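Local coordinates for heme-binding protein A / AI-2 binding protein A (PDB 6OFQ), which binds peptides such as STSA in the periplasm and probably delivers them to an ABC transporter for uptake, at residues Gly31-Arg37 against Leu240-Arg246; Ile263-Pro269 against Val506-Lys512; Asn270-Val274 against Ile327-Phe331. All blocks are in the same frame, centred on the assembly; numbering follows the deposited sequence.

Interaction 1: residues Gly31-Arg37 against Leu240-Arg246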
loop_
_atom_site.group_PDB
_atom_site.type_symbol
_atom_site.label_atom_id
_atom_site.label_comp_id
_atom_site.label_asym_id
_atom_site.label_seq_id
_atom_site.Cartn_x
_atom_site.Cartn_y
_atom_site.Cartn_z
ATOM N N GLY A 31 28.253 0.142 4.006
ATOM C CA GLY A 31 28.079 -0.086 2.573
ATOM C C GLY A 31 26.944 0.657 1.955
ATOM O O GLY A 31 26.174 1.363 2.641
ATOM N N VAL A 32 26.891 0.552 0.629
ATOM C CA VAL A 32 25.880 1.177 -0.194
ATOM C C VAL A 32 25.003 0.096 -0.815
ATOM O O VAL A 32 25.476 -0.818 -1.486
ATOM C CB VAL A 32 26.468 2.083 -1.288
ATOM C CG1 VAL A 32 25.411 2.758 -2.144
ATOM C CG2 VAL A 32 27.563 2.993 -0.776
ATOM N N LEU A 33 23.694 0.254 -0.634
ATOM C CA LEU A 33 22.724 -0.626 -1.276
ATOM C C LEU A 33 22.061 0.106 -2.420
ATOM O O LEU A 33 21.590 1.231 -2.253
ATOM C CB LEU A 33 21.646 -1.044 -0.271
ATOM C CG LEU A 33 20.468 -1.837 -0.848
ATOM C CD1 LEU A 33 20.882 -3.238 -1.222
ATOM C CD2 LEU A 33 19.288 -1.921 0.111
ATOM N N VAL A 34 22.091 -0.509 -3.598
ATOM C CA VAL A 34 21.385 0.024 -4.799
ATOM C C VAL A 34 20.138 -0.825 -5.025
ATOM O O VAL A 34 20.259 -2.007 -5.383
ATOM C CB VAL A 34 22.268 0.077 -6.049
ATOM C CG1 VAL A 34 21.500 0.793 -7.151
ATOM C CG2 VAL A 34 23.514 0.900 -5.773
ATOM N N PHE A 35 18.977 -0.240 -4.772
ATOM C CA PHE A 35 17.670 -0.900 -4.894
ATOM C C PHE A 35 17.074 -0.341 -6.180
ATOM O O PHE A 35 17.145 0.869 -6.403
ATOM C CB PHE A 35 16.836 -0.464 -3.704
ATOM C CG PHE A 35 15.415 -0.925 -3.656
ATOM C CD1 PHE A 35 14.395 -0.197 -4.226
ATOM C CD2 PHE A 35 15.035 -2.040 -2.952
ATOM C CE1 PHE A 35 13.074 -0.619 -4.133
ATOM C CE2 PHE A 35 13.720 -2.466 -2.828
ATOM C CZ PHE A 35 12.731 -1.736 -3.445
ATOM N N ALA A 36 16.441 -1.191 -6.961
ATOM C CA ALA A 36 15.774 -0.705 -8.161
ATOM C C ALA A 36 14.333 -1.199 -8.190
ATOM O O ALA A 36 13.969 -2.290 -7.772
ATOM C CB ALA A 36 16.519 -1.195 -9.413
ATOM N N ARG A 37 13.511 -0.363 -8.823
ATOM C CA ARG A 37 12.085 -0.543 -8.901
ATOM C C ARG A 37 11.542 0.135 -10.131
ATOM O O ARG A 37 12.233 0.870 -10.840
ATOM C CB ARG A 37 11.433 -0.085 -7.606
ATOM C CG ARG A 37 11.812 1.300 -7.114
ATOM C CD ARG A 37 11.189 2.436 -7.904
ATOM N NE ARG A 37 11.441 3.778 -7.363
ATOM C CZ ARG A 37 10.899 4.328 -6.281
ATOM N NH1 ARG A 37 10.059 3.598 -5.594
ATOM N NH2 ARG A 37 11.262 5.499 -5.851
ATOM N N LEU A 240 23.568 -0.123 6.803
ATOM C CA LEU A 240 24.041 0.514 5.594
ATOM C C LEU A 240 24.341 1.984 5.778
ATOM O O LEU A 240 23.630 2.712 6.502
ATOM C CB LEU A 240 22.966 0.368 4.503
ATOM C CG LEU A 240 22.776 -1.059 4.016
ATOM C CD1 LEU A 240 21.416 -1.216 3.350
ATOM C CD2 LEU A 240 23.885 -1.509 3.056
ATOM N N ASP A 241 25.319 2.527 5.061
ATOM C CA ASP A 241 25.597 3.944 5.074
ATOM C C ASP A 241 24.681 4.733 4.142
ATOM O O ASP A 241 24.466 5.913 4.351
ATOM C CB ASP A 241 27.054 4.220 4.594
ATOM C CG ASP A 241 28.071 3.575 5.500
ATOM O OD1 ASP A 241 27.912 3.717 6.725
ATOM O OD2 ASP A 241 28.890 2.744 5.006
ATOM N N LYS A 242 24.272 4.106 3.060
ATOM C CA LYS A 242 23.581 4.792 1.994
ATOM C C LYS A 242 22.668 3.804 1.261
ATOM O O LYS A 242 23.029 2.663 1.055
ATOM C CB LYS A 242 24.632 5.428 1.053
ATOM C CG LYS A 242 24.133 6.099 -0.191
ATOM C CD LYS A 242 25.369 6.814 -0.786
ATOM C CE LYS A 242 25.246 7.127 -2.245
ATOM N NZ LYS A 242 26.515 7.825 -2.648
ATOM N N VAL A 243 21.520 4.287 0.792
ATOM C CA VAL A 243 20.678 3.557 -0.106
ATOM C C VAL A 243 20.357 4.448 -1.307
ATOM O O VAL A 243 19.892 5.569 -1.144
ATOM C CB VAL A 243 19.359 3.083 0.548
ATOM C CG1 VAL A 243 18.515 2.303 -0.459
ATOM C CG2 VAL A 243 19.634 2.285 1.815
ATOM N N VAL A 244 20.609 3.917 -2.492
ATOM C CA VAL A 244 20.214 4.553 -3.740
ATOM C C VAL A 244 18.986 3.787 -4.219
ATOM O O VAL A 244 19.068 2.599 -4.524
ATOM C CB VAL A 244 21.350 4.576 -4.762
ATOM C CG1 VAL A 244 20.934 5.369 -5.970
ATOM C CG2 VAL A 244 22.617 5.165 -4.213
ATOM N N VAL A 245 17.875 4.501 -4.352
ATOM C CA VAL A 245 16.628 3.922 -4.827
ATOM C C VAL A 245 16.471 4.394 -6.270
ATOM O O VAL A 245 16.135 5.568 -6.492
ATOM C CB VAL A 245 15.426 4.353 -3.958
ATOM C CG1 VAL A 245 14.116 3.765 -4.500
ATOM C CG2 VAL A 245 15.643 3.931 -2.520
ATOM N N ARG A 246 16.736 3.476 -7.207
ATOM C CA ARG A 246 16.670 3.791 -8.618
ATOM C C ARG A 246 15.336 3.394 -9.216
ATOM O O ARG A 246 14.722 2.371 -8.896
ATOM C CB ARG A 246 17.771 3.036 -9.360
ATOM C CG ARG A 246 19.173 3.542 -9.012
ATOM C CD ARG A 246 20.318 3.097 -9.928
ATOM N NE ARG A 246 20.004 3.462 -11.299
ATOM C CZ ARG A 246 20.551 2.907 -12.384
ATOM N NH1 ARG A 246 21.496 2.014 -12.252
ATOM N NH2 ARG A 246 20.113 3.266 -13.605
HETATM O O HOH W 1 13.665 6.312 -7.597
#
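R37 folds over toward the neighbouring strand and lays one face of its guanidinium on V245, with R37 NH2 3.6 Å from V245 CG1 and the methyl lying toward the rim of the flat group. Its CG is wedged between the backbone N and the carbonyl carbon (chi1 51°), and a further bend at chi2 turns the chain onto the valine. A water at the guanidinium edge accepts from NH2 and donates to V245 O, while E53 pairs with NH1 and T247 takes NE, so the group is gripped round its rim. F35 runs alongside V245, both pointing the same way, with F35 CD1 4.0 Å from V245 CG1.

The backbones underneath are adjacent parallel strands inside a five-stranded mixed sheet. Strand 32-37, near the chain's start, lies between 242-247 and edge strand 265-266, so the pairing joins segments about 200 residues apart. L33 and F35 each donate and accept, bonding to K242, V244 and R246, and R37 N reaches R246 O.

On the sheet face of V32, V34 and A36, V34 crosses the aliphatic part of R246, its CG1 3.8 Å from R246 CD, and the arginine's charged end goes on to E262. V32 lies beside K242. Where the strands begin, L240 CD1 packs 3.6 Å from L33 CB. G31 O takes D241 N at 2.8 Å, and G31 N donates to D241 OD2 at 2.9 Å from 53° above the carboxylate plane.

Interaction 2: residues Ile263-Pro269 against Val506-Lys512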
loop_
_atom_site.group_PDB
_atom_site.type_symbol
_atom_site.label_atom_id
_atom_site.label_comp_id
_atom_site.label_asym_id
_atom_site.label_seq_id
_atom_site.Cartn_x
_atom_site.Cartn_y
_atom_site.Cartn_z
ATOM N N ILE A 263 22.774 -2.839 -10.150
ATOM C CA ILE A 263 21.857 -2.696 -8.992
ATOM C C ILE A 263 21.966 -4.009 -8.220
ATOM O O ILE A 263 22.507 -5.015 -8.684
ATOM C CB ILE A 263 20.398 -2.382 -9.401
ATOM C CG1 ILE A 263 19.761 -3.521 -10.190
ATOM C CG2 ILE A 263 20.402 -1.098 -10.211
ATOM C CD1 ILE A 263 18.783 -4.324 -9.418
ATOM N N MET A 264 21.452 -4.058 -6.987
ATOM C CA MET A 264 21.734 -5.121 -6.028
ATOM C C MET A 264 20.496 -5.859 -5.518
ATOM O O MET A 264 20.618 -6.949 -4.964
ATOM C CB MET A 264 22.532 -4.595 -4.851
ATOM C CG MET A 264 23.851 -3.942 -5.263
ATOM S SD MET A 264 24.515 -2.808 -4.041
ATOM C CE MET A 264 24.935 -3.893 -2.726
ATOM N N LEU A 265 19.339 -5.230 -5.630
ATOM C CA LEU A 265 18.088 -5.769 -5.070
ATOM C C LEU A 265 17.014 -5.076 -5.901
ATOM O O LEU A 265 17.082 -3.870 -6.124
ATOM C CB LEU A 265 17.988 -5.423 -3.582
ATOM C CG LEU A 265 16.663 -5.426 -2.815
ATOM C CD1 LEU A 265 16.284 -6.847 -2.691
ATOM C CD2 LEU A 265 16.869 -4.891 -1.411
ATOM N N MET A 266 16.003 -5.819 -6.326
ATOM C CA MET A 266 14.948 -5.237 -7.161
ATOM C C MET A 266 13.570 -5.811 -6.884
ATOM O O MET A 266 13.413 -6.988 -6.562
ATOM C CB MET A 266 15.230 -5.326 -8.658
ATOM C CG MET A 266 15.567 -6.725 -9.060
ATOM S SD MET A 266 15.606 -7.058 -10.841
ATOM C CE MET A 266 13.883 -7.107 -11.351
ATOM N N THR A 267 12.559 -4.970 -7.073
ATOM C CA THR A 267 11.181 -5.440 -7.053
ATOM C C THR A 267 10.700 -5.520 -8.494
ATOM O O THR A 267 11.275 -4.919 -9.433
ATOM C CB THR A 267 10.292 -4.503 -6.191
ATOM O OG1 THR A 267 10.377 -3.169 -6.717
ATOM C CG2 THR A 267 10.758 -4.628 -4.712
ATOM N N GLY A 268 9.608 -6.269 -8.621
ATOM C CA GLY A 268 8.870 -6.265 -9.891
ATOM C C GLY A 268 9.506 -7.034 -11.039
ATOM O O GLY A 268 9.439 -6.546 -12.178
ATOM N N PRO A 269 10.122 -8.197 -10.819
ATOM C CA PRO A 269 10.750 -8.902 -11.944
ATOM C C PRO A 269 9.715 -9.298 -13.000
ATOM O O PRO A 269 8.556 -9.619 -12.649
ATOM C CB PRO A 269 11.360 -10.142 -11.314
ATOM C CG PRO A 269 10.461 -10.405 -10.149
ATOM C CD PRO A 269 10.103 -9.041 -9.614
ATOM N N VAL A 506 8.197 -11.926 -4.991
ATOM C CA VAL A 506 9.325 -12.497 -5.716
ATOM C C VAL A 506 10.406 -11.433 -5.878
ATOM O O VAL A 506 10.145 -10.429 -6.570
ATOM C CB VAL A 506 8.946 -13.090 -7.077
ATOM C CG1 VAL A 506 10.176 -13.716 -7.757
ATOM C CG2 VAL A 506 7.849 -14.116 -6.901
ATOM N N VAL A 507 11.514 -11.557 -5.135
ATOM C CA VAL A 507 12.495 -10.458 -5.022
ATOM C C VAL A 507 13.891 -10.964 -5.316
ATOM O O VAL A 507 14.549 -11.559 -4.478
ATOM C CB VAL A 507 12.438 -9.772 -3.638
ATOM C CG1 VAL A 507 13.589 -8.745 -3.571
ATOM C CG2 VAL A 507 11.131 -9.076 -3.408
ATOM N N PRO A 508 14.364 -10.715 -6.561
ATOM C CA PRO A 508 15.761 -11.072 -6.858
ATOM C C PRO A 508 16.794 -10.114 -6.281
ATOM O O PRO A 508 16.545 -8.900 -6.185
ATOM C CB PRO A 508 15.800 -10.914 -8.390
ATOM C CG PRO A 508 14.379 -10.865 -8.860
ATOM C CD PRO A 508 13.635 -10.203 -7.725
ATOM N N HIS A 509 17.888 -10.663 -5.769
ATOM C CA HIS A 509 18.950 -9.833 -5.254
ATOM C C HIS A 509 20.266 -10.546 -5.326
ATOM O O HIS A 509 20.339 -11.746 -5.543
ATOM C CB HIS A 509 18.649 -9.373 -3.822
ATOM C CG HIS A 509 18.451 -10.490 -2.867
ATOM N ND1 HIS A 509 19.468 -11.095 -2.159
ATOM C CD2 HIS A 509 17.331 -11.168 -2.534
ATOM C CE1 HIS A 509 18.979 -12.040 -1.380
ATOM N NE2 HIS A 509 17.687 -12.120 -1.617
ATOM N N LEU A 510 21.337 -9.764 -5.219
ATOM C CA LEU A 510 22.638 -10.404 -5.053
ATOM C C LEU A 510 22.761 -11.210 -3.759
ATOM O O LEU A 510 22.163 -10.826 -2.740
ATOM C CB LEU A 510 23.778 -9.364 -5.178
ATOM C CG LEU A 510 23.784 -8.517 -6.409
ATOM C CD1 LEU A 510 24.851 -7.451 -6.338
ATOM C CD2 LEU A 510 24.003 -9.315 -7.677
ATOM N N SER A 511 23.501 -12.315 -3.818
ATOM C CA SER A 511 23.706 -13.162 -2.639
ATOM C C SER A 511 24.315 -12.445 -1.453
ATOM O O SER A 511 23.975 -12.777 -0.308
ATOM C CB SER A 511 24.540 -14.396 -2.990
ATOM O OG SER A 511 25.805 -13.993 -3.476
ATOM N N LYS A 512 25.141 -11.425 -1.723
ATOM C CA LYS A 512 25.769 -10.668 -0.635
ATOM C C LYS A 512 24.765 -9.812 0.130
ATOM O O LYS A 512 25.071 -9.322 1.204
ATOM C CB LYS A 512 26.850 -9.677 -1.141
ATOM C CG LYS A 512 26.346 -8.502 -1.978
ATOM C CD LYS A 512 27.291 -7.364 -2.453
ATOM C CE LYS A 512 27.918 -7.820 -3.733
ATOM N NZ LYS A 512 28.968 -6.863 -4.209
HETATM O O HOH W 2 9.003 -7.931 -6.376
#
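L265 and V507 press together at the centre of this contact, with L265 CD1 only 3.4 Å from V507 CG1, tighter than ordinary van der Waals packing. The leucine reaches across because its CG is anti to the backbone N (chi1 160°), and the same methyl also meets H509 CB at 3.6 Å. The backbones meet in a lone beta bridge, L265 with H509, where edge strand 265-266 of the five-stranded sheet passes strand 497-510, which belongs to the seven-stranded sheet. It therefore stitches two sheets of the type II binding protein together.

To one side of the bridge, M264 meets L510 at about a right angle, its CG against the leucine's CD1. To the other, P269 crosses P508 obliquely, P269 CB 4.0 Å from P508 CG, and its ring also leans on V506. Helix 251-259 adds L258 against P508.

Two backbone bonds flank the bridge. L510 N gives to M264 O at 2.9 Å, and M266 N gives to P508 O at 3.1 Å. M266 O is buried without a polar partner, next to V507 CG1 and P508 CD. Farther along, a water accepts from G268 N and donates to V506 O, bridging the two backbones.

Beside the bridge, the H509 imidazole is fixed from both nitrogens: NE2 bonds to D286, while ND1 donates at 2.8 Å to L510 O, which it approaches from well above the carbonyl plane.

Interaction 3: residues Asn270-Val274 against Ile327-Phe331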
loop_
_atom_site.group_PDB
_atom_site.type_symbol
_atom_site.label_atom_id
_atom_site.label_comp_id
_atom_site.label_asym_id
_atom_site.label_seq_id
_atom_site.Cartn_x
_atom_site.Cartn_y
_atom_site.Cartn_z
ATOM N N ASN A 270 10.170 -9.444 -14.244
ATOM C CA ASN A 270 9.372 -10.231 -15.167
ATOM C C ASN A 270 9.416 -11.690 -14.783
ATOM O O ASN A 270 10.463 -12.306 -14.610
ATOM C CB ASN A 270 9.957 -10.138 -16.564
ATOM C CG ASN A 270 9.551 -8.869 -17.233
ATOM O OD1 ASN A 270 8.429 -8.336 -17.045
ATOM N ND2 ASN A 270 10.507 -8.324 -17.985
ATOM N N LEU A 271 8.237 -12.229 -14.501
ATOM C CA LEU A 271 8.214 -13.541 -13.965
ATOM C C LEU A 271 8.689 -14.694 -14.886
ATOM O O LEU A 271 9.198 -15.704 -14.383
ATOM C CB LEU A 271 6.826 -13.840 -13.375
ATOM C CG LEU A 271 6.546 -12.879 -12.206
ATOM C CD1 LEU A 271 5.066 -12.703 -12.015
ATOM C CD2 LEU A 271 7.268 -13.447 -10.994
ATOM N N ASN A 272 8.680 -14.418 -16.174
ATOM C CA ASN A 272 9.364 -15.383 -17.042
ATOM C C ASN A 272 10.870 -15.248 -17.074
ATOM O O ASN A 272 11.494 -16.029 -17.793
ATOM C CB ASN A 272 8.769 -15.346 -18.435
ATOM C CG ASN A 272 9.082 -14.101 -19.182
ATOM O OD1 ASN A 272 9.697 -13.168 -18.684
ATOM N ND2 ASN A 272 8.551 -14.041 -20.401
ATOM N N GLU A 273 11.480 -14.380 -16.277
ATOM C CA GLU A 273 12.938 -14.330 -16.159
ATOM C C GLU A 273 13.443 -14.889 -14.856
ATOM O O GLU A 273 14.656 -14.985 -14.685
ATOM C CB GLU A 273 13.456 -12.892 -16.295
ATOM C CG GLU A 273 13.139 -12.326 -17.679
ATOM C CD GLU A 273 13.495 -10.871 -17.871
ATOM O OE1 GLU A 273 14.122 -10.294 -16.961
ATOM O OE2 GLU A 273 13.101 -10.282 -18.883
ATOM N N VAL A 274 12.550 -15.255 -13.939
ATOM C CA VAL A 274 12.984 -15.699 -12.647
ATOM C C VAL A 274 13.791 -16.977 -12.699
ATOM O O VAL A 274 14.811 -17.085 -12.007
ATOM C CB VAL A 274 11.735 -15.880 -11.745
ATOM C CG1 VAL A 274 12.116 -16.612 -10.463
ATOM C CG2 VAL A 274 11.239 -14.502 -11.432
ATOM N N ILE A 327 0.606 -14.649 -17.243
ATOM C CA ILE A 327 1.041 -13.400 -16.715
ATOM C C ILE A 327 2.029 -13.684 -15.616
ATOM O O ILE A 327 2.957 -12.913 -15.434
ATOM C CB ILE A 327 -0.081 -12.492 -16.154
ATOM C CG1 ILE A 327 -0.949 -11.893 -17.251
ATOM C CG2 ILE A 327 0.449 -11.358 -15.272
ATOM C CD1 ILE A 327 -1.088 -12.634 -18.562
ATOM N N TYR A 328 1.747 -14.649 -14.758
ATOM C CA TYR A 328 2.575 -14.842 -13.599
ATOM C C TYR A 328 3.530 -15.993 -13.642
ATOM O O TYR A 328 4.293 -16.234 -12.708
ATOM C CB TYR A 328 1.692 -14.962 -12.323
ATOM C CG TYR A 328 1.013 -13.652 -11.877
ATOM C CD1 TYR A 328 1.707 -12.642 -11.231
ATOM C CD2 TYR A 328 -0.294 -13.398 -12.234
ATOM C CE1 TYR A 328 1.117 -11.426 -10.939
ATOM C CE2 TYR A 328 -0.920 -12.198 -11.909
ATOM C CZ TYR A 328 -0.207 -11.220 -11.276
ATOM O OH TYR A 328 -0.899 -10.061 -10.958
ATOM N N GLU A 329 3.498 -16.777 -14.734
ATOM C CA GLU A 329 4.303 -17.969 -14.826
ATOM C C GLU A 329 4.193 -18.858 -13.612
ATOM O O GLU A 329 5.119 -19.546 -13.178
ATOM C CB GLU A 329 5.769 -17.606 -15.093
ATOM C CG GLU A 329 5.893 -16.785 -16.350
ATOM C CD GLU A 329 5.936 -17.622 -17.637
ATOM O OE1 GLU A 329 6.200 -18.824 -17.614
ATOM O OE2 GLU A 329 5.637 -16.983 -18.648
ATOM N N GLY A 330 2.966 -18.918 -13.087
ATOM C CA GLY A 330 2.710 -19.784 -11.980
ATOM C C GLY A 330 2.991 -19.233 -10.594
ATOM O O GLY A 330 2.729 -19.878 -9.572
ATOM N N PHE A 331 3.625 -18.061 -10.540
ATOM C CA PHE A 331 4.084 -17.471 -9.259
ATOM C C PHE A 331 2.954 -16.650 -8.595
ATOM O O PHE A 331 3.113 -15.470 -8.290
ATOM C CB PHE A 331 5.277 -16.535 -9.501
ATOM C CG PHE A 331 6.526 -17.256 -9.898
ATOM C CD1 PHE A 331 7.387 -17.789 -8.948
ATOM C CD2 PHE A 331 6.880 -17.339 -11.218
ATOM C CE1 PHE A 331 8.583 -18.422 -9.317
ATOM C CE2 PHE A 331 8.059 -17.953 -11.607
ATOM C CZ PHE A 331 8.899 -18.498 -10.673
#
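Y328 O accepts F331 N at 2.9 Å, closing a type I' turn, and L271 CB of the facing loop packs 3.5 Å from the same oxygen. The F331 ring also turns its edge to this oxygen, which lies in the ring plane.

L271 does most of the work from its side. Its CG stands anti to the carbonyl carbon (chi1 -63°), and the two methyls part from there. CD1 goes to the tyrosine, 3.4 Å from Y328 CD1, where the side chains cross. CD2 slides past the phenylalanine in the opposite sense, 3.9 Å from F331 CD2. V274 approaches F331 from the opposite direction, its CG1 3.7 Å from F331 CZ.

The contact lies where the loop joining strand 265-266 to helix 274-278 meets the turn that ends helix 320-328. Behind it is the seven-stranded sheet: F331 rests on Y504, and V274 on V285.

Toward solvent, E329, whose positive phi takes the chain out of the helix, bends its side chain along the loop, with CG near the backbone of L271 and OE2 3.5 Å from N272 CB.

No hydrogen bond passes between the segments, so the polar bonds serve to shape each turn internally, and the hold across the contact depends on the fit of L271 against Y328 and F331, with V274 against F331 alone.

Interactions 1 and 2 share one sheet: strand 32-37 pairs with 242-247 in the first and borders 265-266, which carries the second. V34 O with M264 N and A36 N with L265 O probably hydrogen-bond across that border. Interaction 3 lies nested within the chain loop that interaction 2 closes and joins it by packing alone, V506 touching V274, L271 and F331; its nearest atoms stay about 10 Å from interaction 1. Interaction 2 is largely buried; 1 and 3 are only partly so. The bonding thins in a different order, from a full parallel strand ladder in 1, to a single bridge with mixed packing in 2, to purely van der Waals contact between a loop and a helix end with its following turn in 3.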